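Local coordinates for WlaRA, TDP-fucose-3,4-ketoisomerase (Campylobacter jejuni subsp. jejuni 81116, PDB 5TPV), which is a small cupin-fold protein of the WxcM-like family that binds thymidine-5'-diphosphate in a pocket of its beta-barrel, at residues 45-51 against 92-98; 52-58 against 86-92. All blocks are in the same frame, centred on the assembly; numbering follows the deposited sequence.

Contact 1 (45-51 against 92-98); sequences IRGDHAN and MIWKQMY. With TYD (thymidine-5'-diphosphate), chain E.
Lys95 folds back across the sheet toward His49 and Asn51, its chain bent at chi2 and chi3, and its NZ donates to the carbonyl O of His49 at 3.0 Å, from above the carbonyl plane. The backbone N of Lys95 reaches the same oxygen through a weak bond. Asn51 OD1 lies 2.8 Å from Lys95 NZ, the two side chains meeting at about a right angle. His49 ND1 gives Asn51 OD1 a weak bond, while Asn51 ND2 is held by Glu118. A water accepts from Lys95 NZ and Asn51 N and donates to Ile93 O.

The His49 ring is held mainly at NE2, which gives a short, nearly straight bond to O2B of thymidine-5'-diphosphate at 2.5 Å, with only the weak bond at ND1. One face of the ring has Lys95 CD above it, offset toward the rim. The strands 46-51 and 94-98 run antiparallel in one sheet of the cupin barrel, interrupted by a G1 beta bulge in which Asp48 and His49 both oppose Lys95. Gly47, just before the bulge, has a backbone conformation that would jam a side chain against the preceding carbonyl, and its N points almost straight at O1B of the terminal phosphate, 2.8 Å away. Arg46 curls its guanidinium round the same phosphate, NE to O1B and NH1 to O3B, the latter in the guanidinium plane; its NH2 reaches Ser16 of the second subunit.

On the other side of the sheet, Trp94 extends from its strand with CG anti to the backbone N (chi1 180°), laying one indole face against the bulge's peptide, with Asp48 C 3.5 Å above the plane. Next to it the extended Gln96 crosses Asp48, NE2 2.9 Å from OD1, with amide and carboxylate planes 75° apart.

Contact 2 (52-58 against 86-92); sequences LNSEFIF and GLYIDKM
Tyr88 OH donates to Glu55 OE1 in a modelled hydrogen bond so short, 2.4 Å, that the exact distance is doubtful. The carboxylate oxygen sits at the ring's edge and in its plane, although the carboxylate plane itself is turned 84° from the ring. Glu55 reaches there on an extended chain and runs alongside Asp90, whose OD2 lies 4.1 Å from OE1; the nearby like charge would probably raise the proton affinity of one of the carboxylates. Asp90 OD2 in turn accepts from Lys91 N on its anti side, and its OD1 is held by Asn2.

On the opposite face of the sheet Ile89 packs against two phenyl rings. With CG1 set between the backbone N and carbonyl carbon (chi1 72°), its CD1 comes to the edge of the Phe58 ring, 3.8 Å from CE2, and also meets Phe56 CD2. Antiparallel bonding fixes these positions: Phe58 and Leu87 exchange two backbone bonds, whereas of the Phe56-Ile89 pair one is weak. Beyond the strands the segments stay close, but the backbone ladder gives way to a water bridging Ser54 O and Asp90 O. There Lys91 CD packs on Leu52 O, and Leu52 CD2 lies beside Met92 SD.

Strands 56-62 and 85-89 are neighbours within the larger sheet, flanked by 105-110 and 3-13; the Phe58, Leu87 and Ile89 side chains face strand 65-70 of the other sheet.

How the contacts relate
Contact 2 is nested along the chain inside the loop closed by contact 1, and Met92 belongs to both. Each pairs two antiparallel strands, but in different sheets of the barrel: 46-51 leads into 56-62, and 85-89 into 94-98, so the chain crosses between the sheets twice. Contact 1 is the more buried by residue count, yet its face with Arg46, His49 and Lys95 is largely polar, and Arg46 and His49, with the Gly47 amide, bind the diphosphate; contact 2 turns aromatic and aliphatic groups inward, and its charged residues, Glu55, Asp90 and Lys91, lie beyond the strands. The two meet inside, where Lys95 CE touches Ile89 CD1 and Met97 SD approaches Phe58 CE1, joining pocket to apolar core.

Contact 1 (45-51 against 92-98)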
# COMPACT_ATOMS: atom_id res chain seq x y z
N ILE B 45 19.53 7.89 1.07
CA ILE B 45 19.19 7.62 2.46
C ILE B 45 17.83 8.21 2.81
O ILE B 45 17.54 9.36 2.47
CB ILE B 45 20.23 8.31 3.36
CG1 ILE B 45 21.57 7.59 3.23
CG2 ILE B 45 19.83 8.27 4.83
CD1 ILE B 45 22.70 8.41 3.81
N ARG B 46 16.96 7.45 3.49
CA ARG B 46 15.68 8.02 3.90
C ARG B 46 15.57 7.91 5.40
O ARG B 46 16.37 7.25 6.07
CB ARG B 46 14.46 7.31 3.28
CG ARG B 46 14.47 7.02 1.78
CD ARG B 46 14.17 8.21 0.90
NE ARG B 46 12.98 8.98 1.29
CZ ARG B 46 12.29 9.77 0.48
NH1 ARG B 46 11.26 10.43 0.96
NH2 ARG B 46 12.62 9.95 -0.79
N GLY B 47 14.55 8.56 5.90
CA GLY B 47 14.29 8.64 7.32
C GLY B 47 15.07 9.77 7.97
O GLY B 47 14.93 10.93 7.58
N ASP B 48 15.84 9.43 9.00
CA ASP B 48 16.43 10.42 9.90
C ASP B 48 15.38 11.23 10.69
O ASP B 48 15.43 12.46 10.83
CB ASP B 48 17.42 11.32 9.12
CG ASP B 48 18.64 10.56 8.64
OD1 ASP B 48 19.26 9.86 9.48
OD2 ASP B 48 19.01 10.70 7.45
N HIS B 49 14.42 10.51 11.24
CA HIS B 49 13.47 11.15 12.14
C HIS B 49 12.71 10.09 12.92
O HIS B 49 12.70 8.93 12.57
CB HIS B 49 12.51 12.04 11.38
CG HIS B 49 11.77 11.32 10.29
ND1 HIS B 49 10.62 10.59 10.51
CD2 HIS B 49 12.04 11.20 8.96
CE1 HIS B 49 10.20 10.06 9.37
NE2 HIS B 49 11.04 10.43 8.41
N ALA B 50 12.00 10.55 13.93
CA ALA B 50 11.07 9.74 14.68
C ALA B 50 9.76 10.43 14.61
O ALA B 50 9.65 11.62 14.24
CB ALA B 50 11.52 9.59 16.12
N ASN B 51 8.73 9.64 14.91
CA ASN B 51 7.35 10.12 14.80
C ASN B 51 6.64 9.87 16.13
O ASN B 51 6.70 8.75 16.72
CB ASN B 51 6.59 9.47 13.62
CG ASN B 51 7.23 9.76 12.26
OD1 ASN B 51 8.33 9.28 11.94
ND2 ASN B 51 6.54 10.52 11.45
N MET B 92 7.58 6.60 18.11
CA MET B 92 8.77 7.13 18.82
C MET B 92 9.88 6.13 18.71
O MET B 92 10.55 5.73 19.69
CB MET B 92 8.44 7.50 20.29
CG MET B 92 7.81 8.86 20.42
SD MET B 92 8.91 10.15 19.72
CE MET B 92 10.00 10.50 21.10
N ILE B 93 10.09 5.70 17.48
CA ILE B 93 11.31 5.01 17.20
C ILE B 93 11.97 5.72 16.05
O ILE B 93 11.32 5.99 15.04
CB ILE B 93 11.01 3.54 16.94
CG1 ILE B 93 10.33 2.93 18.17
CG2 ILE B 93 12.28 2.82 16.53
CD1 ILE B 93 10.31 1.41 18.23
N TRP B 94 13.23 6.06 16.23
CA TRP B 94 14.00 6.76 15.20
C TRP B 94 14.44 5.72 14.18
O TRP B 94 14.78 4.57 14.51
CB TRP B 94 15.23 7.38 15.81
CG TRP B 94 16.13 8.13 14.90
CD1 TRP B 94 17.11 7.63 14.09
CD2 TRP B 94 16.18 9.54 14.76
NE1 TRP B 94 17.79 8.66 13.47
CE2 TRP B 94 17.22 9.84 13.84
CE3 TRP B 94 15.47 10.59 15.33
CZ2 TRP B 94 17.53 11.14 13.46
CZ3 TRP B 94 15.81 11.90 14.96
CH2 TRP B 94 16.81 12.15 14.04
N LYS B 95 14.46 6.14 12.92
CA LYS B 95 14.85 5.24 11.85
C LYS B 95 15.59 5.95 10.74
O LYS B 95 15.38 7.13 10.49
CB LYS B 95 13.61 4.50 11.32
CG LYS B 95 12.86 5.11 10.15
CD LYS B 95 12.06 6.32 10.49
CE LYS B 95 11.01 6.07 11.54
NZ LYS B 95 10.29 7.34 11.73
N GLN B 96 16.47 5.20 10.12
CA GLN B 96 17.15 5.57 8.91
C GLN B 96 17.25 4.37 7.93
O GLN B 96 17.50 3.24 8.33
CB GLN B 96 18.52 6.12 9.32
CG GLN B 96 19.37 6.59 8.16
CD GLN B 96 20.80 6.89 8.60
OE1 GLN B 96 21.50 6.02 9.10
NE2 GLN B 96 21.24 8.13 8.38
N MET B 97 17.03 4.61 6.64
CA MET B 97 17.11 3.57 5.62
C MET B 97 18.09 3.87 4.54
O MET B 97 18.18 5.01 4.12
CB MET B 97 15.78 3.40 4.98
CG MET B 97 14.83 3.14 6.11
SD MET B 97 13.15 3.22 5.58
CE MET B 97 12.97 4.94 6.13
N TYR B 98 18.79 2.84 4.11
CA TYR B 98 19.94 3.02 3.27
C TYR B 98 20.22 1.67 2.60
O TYR B 98 19.49 0.69 2.79
CB TYR B 98 21.11 3.50 4.13
CG TYR B 98 21.36 2.62 5.29
CD1 TYR B 98 22.29 1.59 5.22
CD2 TYR B 98 20.66 2.78 6.46
CE1 TYR B 98 22.51 0.73 6.29
CE2 TYR B 98 20.88 1.94 7.55
CZ TYR B 98 21.82 0.93 7.47
OH TYR B 98 21.98 0.09 8.56
PA TYD E . 10.00 12.44 5.30
O1A TYD E . 10.42 13.73 5.96
O2A TYD E . 9.25 11.39 6.09
O3A TYD E . 11.31 11.75 4.66
PB TYD E . 11.43 10.15 4.58
O1B TYD E . 12.85 9.91 4.11
O2B TYD E . 11.15 9.69 5.99
O3B TYD E . 10.37 9.75 3.58
O5' TYD E . 9.12 12.80 3.99
C5' TYD E . 9.74 13.35 2.83
C4' TYD E . 9.08 14.67 2.47
O4' TYD E . 7.85 14.42 1.79
C3' TYD E . 8.77 15.49 3.71
O3' TYD E . 9.46 16.74 3.66
C2' TYD E . 7.27 15.71 3.71
C1' TYD E . 6.74 15.02 2.47
N1 TYD E . 5.78 13.98 2.85
C2 TYD E . 4.40 14.21 2.68
O2 TYD E . 4.01 15.30 2.20
N3 TYD E . 3.49 13.29 3.02
C4 TYD E . 3.87 12.12 3.54
O4 TYD E . 3.02 11.26 3.85
C5 TYD E . 5.32 11.85 3.73
C5M TYD E . 5.78 10.54 4.30
C6 TYD E . 6.23 12.83 3.36
O HOH W 1 9.06 6.85 14.54

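Contact 2 (52-58 against 86-92)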
# COMPACT_ATOMS: atom_id res chain seq x y z
N LEU B 52 6.01 10.95 16.61
CA LEU B 52 5.36 10.98 17.93
C LEU B 52 4.13 10.08 18.05
O LEU B 52 3.95 9.40 19.06
CB LEU B 52 4.95 12.41 18.28
CG LEU B 52 6.05 13.39 18.69
CD1 LEU B 52 5.52 14.81 18.59
CD2 LEU B 52 6.52 13.09 20.12
N ASN B 53 3.32 10.03 17.00
CA ASN B 53 2.11 9.21 16.98
C ASN B 53 2.08 7.95 16.11
O ASN B 53 1.38 7.00 16.43
CB ASN B 53 0.95 10.13 16.58
CG ASN B 53 0.96 11.41 17.40
OD1 ASN B 53 1.15 11.33 18.62
ND2 ASN B 53 0.75 12.56 16.77
N SER B 54 2.74 7.98 14.96
CA SER B 54 2.51 6.98 13.92
C SER B 54 3.29 5.72 14.27
O SER B 54 4.45 5.76 14.70
CB SER B 54 2.98 7.47 12.55
OG SER B 54 2.34 8.67 12.14
N GLU B 55 2.62 4.62 14.00
CA GLU B 55 3.24 3.34 13.82
C GLU B 55 3.36 3.01 12.30
O GLU B 55 2.68 3.61 11.46
CB GLU B 55 2.37 2.30 14.53
CG GLU B 55 2.32 2.43 16.03
CD GLU B 55 1.19 1.60 16.63
OE1 GLU B 55 1.27 0.33 16.61
OE2 GLU B 55 0.23 2.23 17.10
N PHE B 56 4.23 2.07 11.99
CA PHE B 56 4.65 1.79 10.62
C PHE B 56 4.79 0.30 10.43
O PHE B 56 5.18 -0.39 11.36
CB PHE B 56 5.99 2.43 10.27
CG PHE B 56 5.92 3.91 10.28
CD1 PHE B 56 5.32 4.59 9.24
CD2 PHE B 56 6.43 4.64 11.35
CE1 PHE B 56 5.16 5.96 9.25
CE2 PHE B 56 6.30 6.03 11.37
CZ PHE B 56 5.65 6.68 10.35
N ILE B 57 4.43 -0.18 9.23
CA ILE B 57 5.07 -1.39 8.66
C ILE B 57 5.80 -1.10 7.34
O ILE B 57 5.26 -0.50 6.44
CB ILE B 57 3.98 -2.44 8.41
CG1 ILE B 57 3.41 -2.91 9.73
CG2 ILE B 57 4.54 -3.71 7.77
CD1 ILE B 57 2.15 -3.72 9.55
N PHE B 58 7.03 -1.57 7.25
CA PHE B 58 7.92 -1.34 6.12
C PHE B 58 8.04 -2.69 5.38
O PHE B 58 8.31 -3.72 6.00
CB PHE B 58 9.35 -0.94 6.60
CG PHE B 58 9.41 0.33 7.39
CD1 PHE B 58 9.45 1.55 6.76
CD2 PHE B 58 9.38 0.32 8.78
CE1 PHE B 58 9.44 2.74 7.48
CE2 PHE B 58 9.38 1.49 9.51
CZ PHE B 58 9.42 2.70 8.86
N GLY B 86 7.58 -8.05 6.69
CA GLY B 86 7.76 -6.64 6.94
C GLY B 86 8.19 -6.39 8.36
O GLY B 86 8.09 -7.25 9.25
N LEU B 87 8.65 -5.17 8.55
CA LEU B 87 9.07 -4.68 9.85
C LEU B 87 8.03 -3.76 10.39
O LEU B 87 7.81 -2.68 9.81
CB LEU B 87 10.38 -3.92 9.71
CG LEU B 87 10.85 -3.18 10.98
CD1 LEU B 87 11.11 -4.18 12.10
CD2 LEU B 87 12.12 -2.43 10.64
N TYR B 88 7.35 -4.22 11.43
CA TYR B 88 6.53 -3.36 12.30
C TYR B 88 7.40 -2.61 13.33
O TYR B 88 8.24 -3.22 14.02
CB TYR B 88 5.54 -4.22 13.06
CG TYR B 88 4.85 -3.43 14.16
CD1 TYR B 88 3.78 -2.62 13.87
CD2 TYR B 88 5.34 -3.45 15.47
CE1 TYR B 88 3.19 -1.82 14.83
CE2 TYR B 88 4.75 -2.66 16.45
CZ TYR B 88 3.68 -1.88 16.14
OH TYR B 88 3.10 -1.10 17.12
N ILE B 89 7.22 -1.31 13.45
CA ILE B 89 7.80 -0.58 14.56
C ILE B 89 6.74 0.24 15.22
O ILE B 89 5.86 0.77 14.57
CB ILE B 89 8.95 0.37 14.20
CG1 ILE B 89 8.47 1.63 13.43
CG2 ILE B 89 10.02 -0.39 13.46
CD1 ILE B 89 9.59 2.65 13.16
N ASP B 90 6.88 0.39 16.52
CA ASP B 90 5.92 1.21 17.30
C ASP B 90 6.29 2.69 17.16
O ASP B 90 7.34 3.03 16.59
CB ASP B 90 6.04 0.80 18.77
CG ASP B 90 4.75 0.97 19.57
OD1 ASP B 90 4.62 0.13 20.51
OD2 ASP B 90 3.93 1.88 19.27
N LYS B 91 5.46 3.56 17.69
CA LYS B 91 5.78 5.00 17.63
C LYS B 91 7.04 5.43 18.42
O LYS B 91 7.59 4.69 19.24
CB LYS B 91 4.58 5.81 18.07
CG LYS B 91 4.02 5.48 19.43
CD LYS B 91 2.95 6.49 19.80
CE LYS B 91 1.87 5.86 20.64
NZ LYS B 91 0.88 6.85 21.16
N MET B 92 7.58 6.60 18.11
CA MET B 92 8.77 7.13 18.82
C MET B 92 9.88 6.13 18.71
O MET B 92 10.55 5.73 19.69
CB MET B 92 8.44 7.50 20.29
CG MET B 92 7.81 8.86 20.42
SD MET B 92 8.91 10.15 19.72
CE MET B 92 10.00 10.50 21.10
O HOH W 2 0.92 9.55 21.01
O HOH W 3 7.16 4.96 14.59